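Local coordinates for protein MlnE (Bacillus amyloliquefaciens subsp. plantarum, PDB 5D2E) that forms the N-terminal B-type ketoreductase of a macrolactin polyketide synthase, binding NADP and probably reducing beta-keto groups of the growing chain, at residues 71-76 and 227-232; 283-288 and 447-452; 290-295 and 482-487. All coordinates share one frame; numbering follows the deposited sequence.

Contact 1 (71-76 and 227-232); sequences TVMKRQ and DVISFE
Gln76 reaches Ser230 and Asp227 because its CG stands opposite the backbone N (chi1 -172°), which launches the chain across the gap, and a bend at chi2 then turns NE2 to the two acceptors, one N-H for each. Ser230 and Asp227 each turn the side chain back beside their own backbone N, so that OG and OD1 come to the same NE2. The bond from Gln76 NE2 to Ser230 OG measures 2.9 Å; it is nearly straight, 175° at the hydrogen, and OG lies almost in the amide plane. That from Gln76 NE2 to Asp227 OD1, at 3.3 Å, is weak, and the two side chains cross at about a right angle. This pairing illustrates how one primary amide can join two helices: the axes of segments 71-76 and 227-232 come within 11.4 Å and make an angle of 46°. The parent helices, 70-76 and 222-233, belong to the N-terminal, Rossmann-like part of the ketoreductase, the non-catalytic half in modular synthases generally, and here the site is remote from NADP. Beside the polar bridge lies a thin apolar patch: Met73, its chain bent at chi2 and chi3, brings SD to 4.1 Å from Ile229 CD1, while Ile229 also rests on Leu174 and Leu176 of strand 171-180. The polar ends have further partners. Gln223 NE2 bonds both Gln76 OE1 and Asp227 OD1, so amide and carboxylate share a further donor. Ser230 OG accepts from the amide N-H and is itself hydrogen-bonded to the backbone O of Lys52.

Contact 2 (283-288 and 447-452); sequences GGLGYL and INWPLW. With NAP (NADP nicotinamide-adenine-dinucleotide phosphate), chain B.
Leu285 sets CD2 squarely over the Trp452 indole, and both residues give a backbone N-H to one NADP. That methyl stands 3.8 Å from the centroid of the five-membered ring and 18° off the ring normal, a CH-pi contact. With CG beside the backbone N and opposite the carbonyl carbon (chi1 -68°), Leu285 carries its two methyls to the indole and the ribose: CD1 lies 3.5 Å from Trp452 NE1 and equally near the O4D of the nicotinamide ribose. Farther along the helix Leu288 CD2 comes to 3.4 Å from Trp452 CZ3, meeting the benzene part of the indole. This is the dinucleotide site of a Rossmann-type short-chain reductase, in which the glycine-rich turn leads into helix 284-296. There Gly284 N donates to O1A of NADP at 2.8 Å and Leu285 N to O2N at the same length, and the helix N-terminus probably adds a favourable field for the diphosphate. Across the pocket Trp452 N holds the carboxamide O7N of NADP at 2.9 Å, which helps set the orientation of the carboxamide. Trp452 CZ2 lies over one face of Trp449, near the rim, and Ile447 CG2 covers the opposite face.

Contact 3 (290-295 and 482-487); sequences AEYLAK and AAFQDS
Tyr292 and Gln485 join two helices of the ketoreductase fold: helix 284-296, the first after the glycine-rich turn of the Rossmann unit, and helix 477-488, which lies against strands 443-453 and 494-499. The phenol end makes both touches: OH the polar one, CE2 the apolar one. In the polar part Tyr292 extends with CG opposite its backbone N (chi1 -178°), carrying the phenol away from its helix, and OH gives its hydrogen to Gln485 OE1. The separation of 2.5 Å is very short, so the exact length deserves caution. Gln485 OE1 lies near the plane of the tyrosine ring, at its edge, with amide and ring planes 47° apart and the side chains crossing at about a right angle. A bend at chi2 (58°) swings the amide into that position. Its other end is also engaged, since Gln485 NE2 donates to the backbone O of Phe268, which fixes the rotation of the amide; Gln296 NE2 adds a weak bond to OE1. Apolar packing is slighter. Tyr292 CE2 comes to 4.2 Å from Phe484 CD2, meeting it obliquely, while Phe484 takes an edge-to-face contact from Phe289 of helix 284-296, so a second residue of that helix touches the same ring. Within helix 477-488 a side-chain-to-backbone hydrogen bond runs from Ser487 OG to Ala483 O, 2.8 Å, and Ser487 N reaches that oxygen from the opposite face of its carbonyl plane.

How the contacts relate
Contacts 2 and 3 share helix 284-296 and lie side by side, their centres about 11 Å apart, whereas contact 1 sits on the opposite side of the chain's centre, about 45 Å between centres from contact 2 and about 51 Å from contact 3. The joint between the neighbours is apolar: Ile447 CD1 lies 3.8 Å from Phe484 CD1, and Trp449 CH2 3.9 Å from Phe484 CB. Contact 2 touches NADP itself; contact 3 is a second layer, with the Phe484 side chain about 11 Å from the cofactor and about 6 Å from that of Trp452. Contact 1 closes in the sequence before contact 2 opens, while the segments of contacts 2 and 3 alternate.

Contact 1 (71-76 and 227-232)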
# COMPACT_ATOMS: atom_id res chain seq x y z
N THR A 71 11.50 5.74 30.47
CA THR A 71 11.51 5.01 31.79
C THR A 71 11.15 3.58 31.70
O THR A 71 11.82 2.71 32.27
CB THR A 71 10.48 5.63 32.73
OG1 THR A 71 10.84 7.00 32.86
CG2 THR A 71 10.51 4.94 34.10
N VAL A 72 10.08 3.29 30.91
CA VAL A 72 9.66 1.93 30.87
C VAL A 72 10.70 1.09 30.20
O VAL A 72 10.87 -0.08 30.51
CB VAL A 72 8.24 1.73 30.21
CG1 VAL A 72 8.32 1.90 28.68
CG2 VAL A 72 7.75 0.34 30.47
N MET A 73 11.37 1.65 29.19
CA MET A 73 12.34 0.86 28.47
C MET A 73 13.60 0.72 29.33
O MET A 73 14.22 -0.34 29.34
CB MET A 73 12.70 1.49 27.11
CG MET A 73 11.64 1.42 26.02
SD MET A 73 11.11 -0.24 25.73
CE MET A 73 12.53 -1.05 25.11
N LYS A 74 14.01 1.77 30.03
CA LYS A 74 15.16 1.58 31.01
C LYS A 74 14.88 0.46 32.05
O LYS A 74 15.73 -0.45 32.29
CB LYS A 74 15.43 2.89 31.77
CG LYS A 74 15.89 4.01 30.89
CD LYS A 74 17.21 3.68 30.14
CE LYS A 74 18.41 3.54 31.10
NZ LYS A 74 19.61 3.16 30.33
N ARG A 75 13.65 0.48 32.57
CA ARG A 75 13.24 -0.60 33.49
C ARG A 75 13.23 -1.94 32.85
O ARG A 75 13.75 -2.93 33.38
CB ARG A 75 11.92 -0.30 34.15
CG ARG A 75 11.61 -1.34 35.23
CD ARG A 75 10.44 -0.95 36.15
NE ARG A 75 10.15 0.49 36.11
CZ ARG A 75 9.12 1.03 35.45
NH1 ARG A 75 8.27 0.25 34.80
NH2 ARG A 75 8.94 2.36 35.47
N GLN A 76 12.75 -2.00 31.61
CA GLN A 76 12.71 -3.27 30.92
C GLN A 76 14.11 -3.87 30.70
O GLN A 76 14.30 -5.10 30.72
CB GLN A 76 11.98 -3.05 29.56
CG GLN A 76 11.72 -4.36 28.85
CD GLN A 76 10.43 -5.02 29.29
OE1 GLN A 76 9.87 -4.64 30.30
NE2 GLN A 76 9.91 -5.95 28.46
N ASP A 227 6.53 -4.85 26.35
CA ASP A 227 6.45 -6.29 26.21
C ASP A 227 6.36 -6.78 24.77
O ASP A 227 6.85 -7.84 24.44
CB ASP A 227 5.29 -6.84 27.05
CG ASP A 227 5.60 -6.72 28.59
OD1 ASP A 227 6.77 -6.86 29.03
OD2 ASP A 227 4.65 -6.41 29.30
N VAL A 228 5.68 -6.03 23.94
CA VAL A 228 5.64 -6.36 22.48
C VAL A 228 7.01 -6.26 21.85
O VAL A 228 7.43 -7.15 21.11
CB VAL A 228 4.65 -5.47 21.73
CG1 VAL A 228 4.84 -5.61 20.23
CG2 VAL A 228 3.26 -5.83 22.13
N ILE A 229 7.76 -5.21 22.22
CA ILE A 229 9.15 -5.09 21.71
C ILE A 229 10.00 -6.30 22.11
O ILE A 229 10.69 -6.92 21.27
CB ILE A 229 9.78 -3.76 22.18
CG1 ILE A 229 9.03 -2.59 21.52
CG2 ILE A 229 11.23 -3.68 21.87
CD1 ILE A 229 9.31 -1.23 22.14
N SER A 230 9.95 -6.66 23.40
CA SER A 230 10.70 -7.84 23.82
C SER A 230 10.28 -9.13 23.13
O SER A 230 11.09 -10.02 22.90
CB SER A 230 10.60 -7.99 25.35
OG SER A 230 11.27 -6.89 26.02
N PHE A 231 8.98 -9.27 22.89
CA PHE A 231 8.46 -10.42 22.23
C PHE A 231 9.01 -10.47 20.81
O PHE A 231 9.43 -11.52 20.32
CB PHE A 231 6.92 -10.35 22.24
CG PHE A 231 6.26 -11.55 21.60
CD1 PHE A 231 6.01 -12.72 22.37
CD2 PHE A 231 5.84 -11.51 20.27
CE1 PHE A 231 5.38 -13.82 21.79
CE2 PHE A 231 5.23 -12.63 19.68
CZ PHE A 231 5.02 -13.79 20.45
N GLU A 232 9.01 -9.32 20.14
CA GLU A 232 9.55 -9.26 18.77
C GLU A 232 11.04 -9.64 18.78
O GLU A 232 11.54 -10.40 17.90
CB GLU A 232 9.35 -7.84 18.18
CG GLU A 232 7.92 -7.56 17.76
CD GLU A 232 7.59 -8.16 16.40
OE1 GLU A 232 8.56 -8.55 15.71
OE2 GLU A 232 6.41 -8.22 16.04

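Contact 2 (283-288 and 447-452)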
# COMPACT_ATOMS: atom_id res chain seq x y z
N GLY A 283 -4.22 5.87 -20.12
CA GLY A 283 -3.07 4.95 -19.96
C GLY A 283 -3.47 3.53 -20.36
O GLY A 283 -4.54 3.28 -20.79
N GLY A 284 -2.55 2.60 -20.24
CA GLY A 284 -2.73 1.25 -20.70
C GLY A 284 -3.91 0.52 -20.09
O GLY A 284 -4.87 0.18 -20.79
N LEU A 285 -3.88 0.30 -18.78
CA LEU A 285 -4.99 -0.42 -18.14
C LEU A 285 -6.24 0.40 -18.13
O LEU A 285 -7.35 -0.10 -18.35
CB LEU A 285 -4.62 -0.81 -16.70
CG LEU A 285 -3.54 -1.86 -16.57
CD1 LEU A 285 -3.55 -2.46 -15.16
CD2 LEU A 285 -3.72 -2.95 -17.63
N GLY A 286 -6.08 1.68 -17.86
CA GLY A 286 -7.25 2.60 -17.80
C GLY A 286 -8.12 2.54 -19.07
O GLY A 286 -9.36 2.49 -19.01
N TYR A 287 -7.45 2.58 -20.23
CA TYR A 287 -8.12 2.52 -21.52
C TYR A 287 -8.64 1.12 -21.83
O TYR A 287 -9.71 1.01 -22.37
CB TYR A 287 -7.19 3.08 -22.65
CG TYR A 287 -7.96 3.12 -23.96
CD1 TYR A 287 -8.98 4.01 -24.12
CD2 TYR A 287 -7.75 2.17 -24.96
CE1 TYR A 287 -9.77 4.03 -25.29
CE2 TYR A 287 -8.53 2.16 -26.13
CZ TYR A 287 -9.53 3.10 -26.27
OH TYR A 287 -10.32 3.15 -27.40
N LEU A 288 -7.94 0.07 -21.42
CA LEU A 288 -8.35 -1.29 -21.64
C LEU A 288 -9.66 -1.51 -20.87
O LEU A 288 -10.60 -2.04 -21.42
CB LEU A 288 -7.30 -2.23 -21.10
CG LEU A 288 -7.59 -3.72 -21.22
CD1 LEU A 288 -7.32 -4.06 -22.68
CD2 LEU A 288 -6.76 -4.65 -20.35
N ILE A 447 -7.48 -4.01 -5.98
CA ILE A 447 -6.96 -5.20 -6.65
C ILE A 447 -5.44 -5.14 -6.79
O ILE A 447 -4.92 -4.21 -7.41
CB ILE A 447 -7.55 -5.37 -8.06
CG1 ILE A 447 -9.06 -5.41 -8.00
CG2 ILE A 447 -6.96 -6.61 -8.72
CD1 ILE A 447 -9.78 -5.31 -9.37
N ASN A 448 -4.73 -6.10 -6.20
CA ASN A 448 -3.29 -6.13 -6.33
C ASN A 448 -2.96 -6.89 -7.67
O ASN A 448 -2.82 -8.15 -7.71
CB ASN A 448 -2.67 -6.85 -5.22
CG ASN A 448 -2.95 -6.21 -3.85
OD1 ASN A 448 -3.76 -6.72 -3.10
ND2 ASN A 448 -2.22 -5.16 -3.51
N TRP A 449 -2.87 -6.11 -8.72
CA TRP A 449 -2.51 -6.64 -10.04
C TRP A 449 -1.03 -7.04 -10.18
O TRP A 449 -0.16 -6.34 -9.70
CB TRP A 449 -2.74 -5.58 -11.08
CG TRP A 449 -4.13 -5.18 -11.33
CD1 TRP A 449 -4.64 -3.90 -11.19
CD2 TRP A 449 -5.22 -5.98 -11.78
NE1 TRP A 449 -5.93 -3.89 -11.53
CE2 TRP A 449 -6.33 -5.14 -11.91
CE3 TRP A 449 -5.37 -7.33 -12.13
CZ2 TRP A 449 -7.59 -5.59 -12.39
CZ3 TRP A 449 -6.62 -7.78 -12.66
CH2 TRP A 449 -7.73 -6.92 -12.72
N PRO A 450 -0.76 -8.17 -10.83
CA PRO A 450 0.57 -8.49 -11.26
C PRO A 450 0.87 -7.76 -12.59
O PRO A 450 0.06 -6.93 -13.06
CB PRO A 450 0.49 -9.98 -11.44
CG PRO A 450 -0.84 -10.12 -12.11
CD PRO A 450 -1.72 -9.03 -11.51
N LEU A 451 2.04 -8.05 -13.18
CA LEU A 451 2.40 -7.49 -14.52
C LEU A 451 1.50 -8.05 -15.60
O LEU A 451 1.23 -9.26 -15.65
CB LEU A 451 3.84 -7.82 -14.90
CG LEU A 451 4.84 -6.92 -14.23
CD1 LEU A 451 6.25 -7.47 -14.49
CD2 LEU A 451 4.65 -5.49 -14.74
N TRP A 452 0.97 -7.13 -16.37
CA TRP A 452 0.10 -7.47 -17.48
C TRP A 452 0.91 -7.44 -18.80
O TRP A 452 1.89 -6.72 -18.92
CB TRP A 452 -0.95 -6.45 -17.69
CG TRP A 452 -2.02 -6.33 -16.70
CD1 TRP A 452 -1.86 -6.00 -15.39
CD2 TRP A 452 -3.41 -6.45 -16.93
NE1 TRP A 452 -3.09 -5.94 -14.78
CE2 TRP A 452 -4.07 -6.17 -15.71
CE3 TRP A 452 -4.19 -6.74 -18.07
CZ2 TRP A 452 -5.46 -6.19 -15.59
CZ3 TRP A 452 -5.57 -6.75 -17.95
CH2 TRP A 452 -6.20 -6.48 -16.71
PA NAP B . 0.13 3.89 -17.50
O1A NAP B . -0.21 3.51 -18.97
O2A NAP B . 1.27 4.82 -17.14
O5B NAP B . -1.21 4.61 -17.00
C5B NAP B . -1.21 5.31 -15.76
C4B NAP B . -1.84 6.64 -16.10
O4B NAP B . -1.88 7.42 -14.89
C3B NAP B . -1.05 7.50 -17.13
O3B NAP B . -1.79 7.62 -18.35
C2B NAP B . -0.93 8.88 -16.46
O2B NAP B . -1.22 9.91 -17.36
C1B NAP B . -1.94 8.77 -15.29
N9A NAP B . -1.60 9.58 -14.12
C8A NAP B . -0.42 9.55 -13.39
N7A NAP B . -0.45 10.50 -12.39
C5A NAP B . -1.67 11.07 -12.43
C6A NAP B . -2.35 12.11 -11.69
N6A NAP B . -1.69 12.68 -10.63
N1A NAP B . -3.63 12.51 -12.12
C2A NAP B . -4.22 11.90 -13.17
N3A NAP B . -3.63 10.92 -13.90
C4A NAP B . -2.41 10.48 -13.60
O3 NAP B . 0.29 2.55 -16.59
PN NAP B . -0.61 1.20 -16.67
O1N NAP B . 0.27 0.02 -17.06
O2N NAP B . -1.90 1.61 -17.33
O5D NAP B . -1.04 0.88 -15.15
C5D NAP B . -2.21 1.59 -14.66
C4D NAP B . -2.45 1.35 -13.16
O4D NAP B . -2.45 -0.04 -12.84
C3D NAP B . -1.31 1.98 -12.35
O3D NAP B . -1.86 2.65 -11.23
C2D NAP B . -0.42 0.82 -11.96
O2D NAP B . 0.33 1.08 -10.74
C1D NAP B . -1.40 -0.39 -11.89
N1N NAP B . -0.67 -1.65 -12.20
C2N NAP B . -0.28 -1.96 -13.49
C3N NAP B . 0.42 -3.13 -13.84
C7N NAP B . 0.84 -3.45 -15.30
O7N NAP B . 1.51 -4.45 -15.56
N7N NAP B . 0.48 -2.69 -16.35
C4N NAP B . 0.76 -4.00 -12.80
C5N NAP B . 0.40 -3.67 -11.48
C6N NAP B . -0.34 -2.50 -11.20
P2B NAP B . -0.67 11.45 -17.21
O1X NAP B . 0.86 11.43 -17.17
O2X NAP B . -1.27 12.21 -18.43
O3X NAP B . -1.22 11.95 -15.90

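Contact 3 (290-295 and 482-487)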
# COMPACT_ATOMS: atom_id res chain seq x y z
N ALA A 290 -11.73 1.03 -20.05
CA ALA A 290 -12.77 1.90 -20.63
C ALA A 290 -13.48 1.16 -21.80
O ALA A 290 -14.70 1.17 -21.89
CB ALA A 290 -12.23 3.24 -21.09
N GLU A 291 -12.71 0.49 -22.65
CA GLU A 291 -13.32 -0.24 -23.76
C GLU A 291 -14.19 -1.38 -23.22
O GLU A 291 -15.28 -1.64 -23.72
CB GLU A 291 -12.30 -0.91 -24.67
CG GLU A 291 -11.34 -0.04 -25.42
CD GLU A 291 -10.45 -0.89 -26.33
OE1 GLU A 291 -9.77 -1.87 -25.86
OE2 GLU A 291 -10.47 -0.57 -27.52
N TYR A 292 -13.68 -2.09 -22.23
CA TYR A 292 -14.41 -3.17 -21.59
C TYR A 292 -15.76 -2.72 -21.06
O TYR A 292 -16.82 -3.38 -21.31
CB TYR A 292 -13.58 -3.76 -20.46
CG TYR A 292 -14.24 -4.93 -19.74
CD1 TYR A 292 -14.28 -6.19 -20.33
CD2 TYR A 292 -14.82 -4.76 -18.50
CE1 TYR A 292 -14.85 -7.25 -19.70
CE2 TYR A 292 -15.40 -5.85 -17.85
CZ TYR A 292 -15.40 -7.09 -18.45
OH TYR A 292 -16.00 -8.19 -17.84
N LEU A 293 -15.76 -1.57 -20.40
CA LEU A 293 -17.01 -1.01 -19.82
C LEU A 293 -17.98 -0.48 -20.90
O LEU A 293 -19.20 -0.59 -20.78
CB LEU A 293 -16.71 0.12 -18.89
CG LEU A 293 -15.93 -0.21 -17.58
CD1 LEU A 293 -16.03 0.96 -16.61
CD2 LEU A 293 -16.44 -1.50 -16.96
N ALA A 294 -17.42 0.14 -21.93
CA ALA A 294 -18.22 0.60 -23.08
C ALA A 294 -18.93 -0.56 -23.79
O ALA A 294 -20.03 -0.38 -24.28
CB ALA A 294 -17.32 1.34 -24.06
N LYS A 295 -18.34 -1.75 -23.79
CA LYS A 295 -18.96 -2.88 -24.37
C LYS A 295 -20.07 -3.51 -23.53
O LYS A 295 -20.91 -4.20 -24.06
CB LYS A 295 -17.92 -3.90 -24.67
CG LYS A 295 -16.97 -3.40 -25.71
CD LYS A 295 -15.98 -4.51 -26.00
CE LYS A 295 -14.75 -3.94 -26.64
NZ LYS A 295 -13.82 -5.07 -26.76
N ALA A 482 -11.22 -10.76 -16.94
CA ALA A 482 -12.06 -11.71 -16.28
C ALA A 482 -11.79 -11.78 -14.74
O ALA A 482 -12.68 -12.13 -13.97
CB ALA A 482 -11.85 -13.07 -16.86
N ALA A 483 -10.53 -11.60 -14.34
CA ALA A 483 -10.18 -11.58 -12.91
C ALA A 483 -10.92 -10.40 -12.24
O ALA A 483 -11.45 -10.53 -11.15
CB ALA A 483 -8.69 -11.52 -12.71
N PHE A 484 -10.99 -9.28 -12.93
CA PHE A 484 -11.72 -8.13 -12.47
C PHE A 484 -13.18 -8.46 -12.32
O PHE A 484 -13.79 -8.23 -11.28
CB PHE A 484 -11.58 -7.01 -13.45
CG PHE A 484 -12.52 -5.88 -13.21
CD1 PHE A 484 -12.26 -4.94 -12.25
CD2 PHE A 484 -13.71 -5.77 -13.96
CE1 PHE A 484 -13.10 -3.91 -12.03
CE2 PHE A 484 -14.57 -4.72 -13.72
CZ PHE A 484 -14.26 -3.81 -12.74
N GLN A 485 -13.74 -9.04 -13.38
CA GLN A 485 -15.12 -9.51 -13.37
C GLN A 485 -15.39 -10.45 -12.21
O GLN A 485 -16.37 -10.26 -11.47
CB GLN A 485 -15.42 -10.19 -14.74
CG GLN A 485 -16.85 -10.39 -15.10
CD GLN A 485 -17.66 -9.10 -15.14
OE1 GLN A 485 -17.29 -8.08 -15.75
NE2 GLN A 485 -18.82 -9.16 -14.52
N ASP A 486 -14.52 -11.42 -11.97
CA ASP A 486 -14.72 -12.32 -10.85
C ASP A 486 -14.61 -11.57 -9.49
O ASP A 486 -15.41 -11.76 -8.57
CB ASP A 486 -13.64 -13.38 -10.82
CG ASP A 486 -13.94 -14.52 -9.85
OD1 ASP A 486 -15.00 -14.52 -9.16
OD2 ASP A 486 -13.10 -15.45 -9.78
N SER A 487 -13.58 -10.75 -9.38
CA SER A 487 -13.29 -9.98 -8.15
C SER A 487 -14.48 -9.16 -7.75
O SER A 487 -14.84 -9.13 -6.59
CB SER A 487 -12.10 -9.08 -8.39
OG SER A 487 -10.96 -9.89 -8.50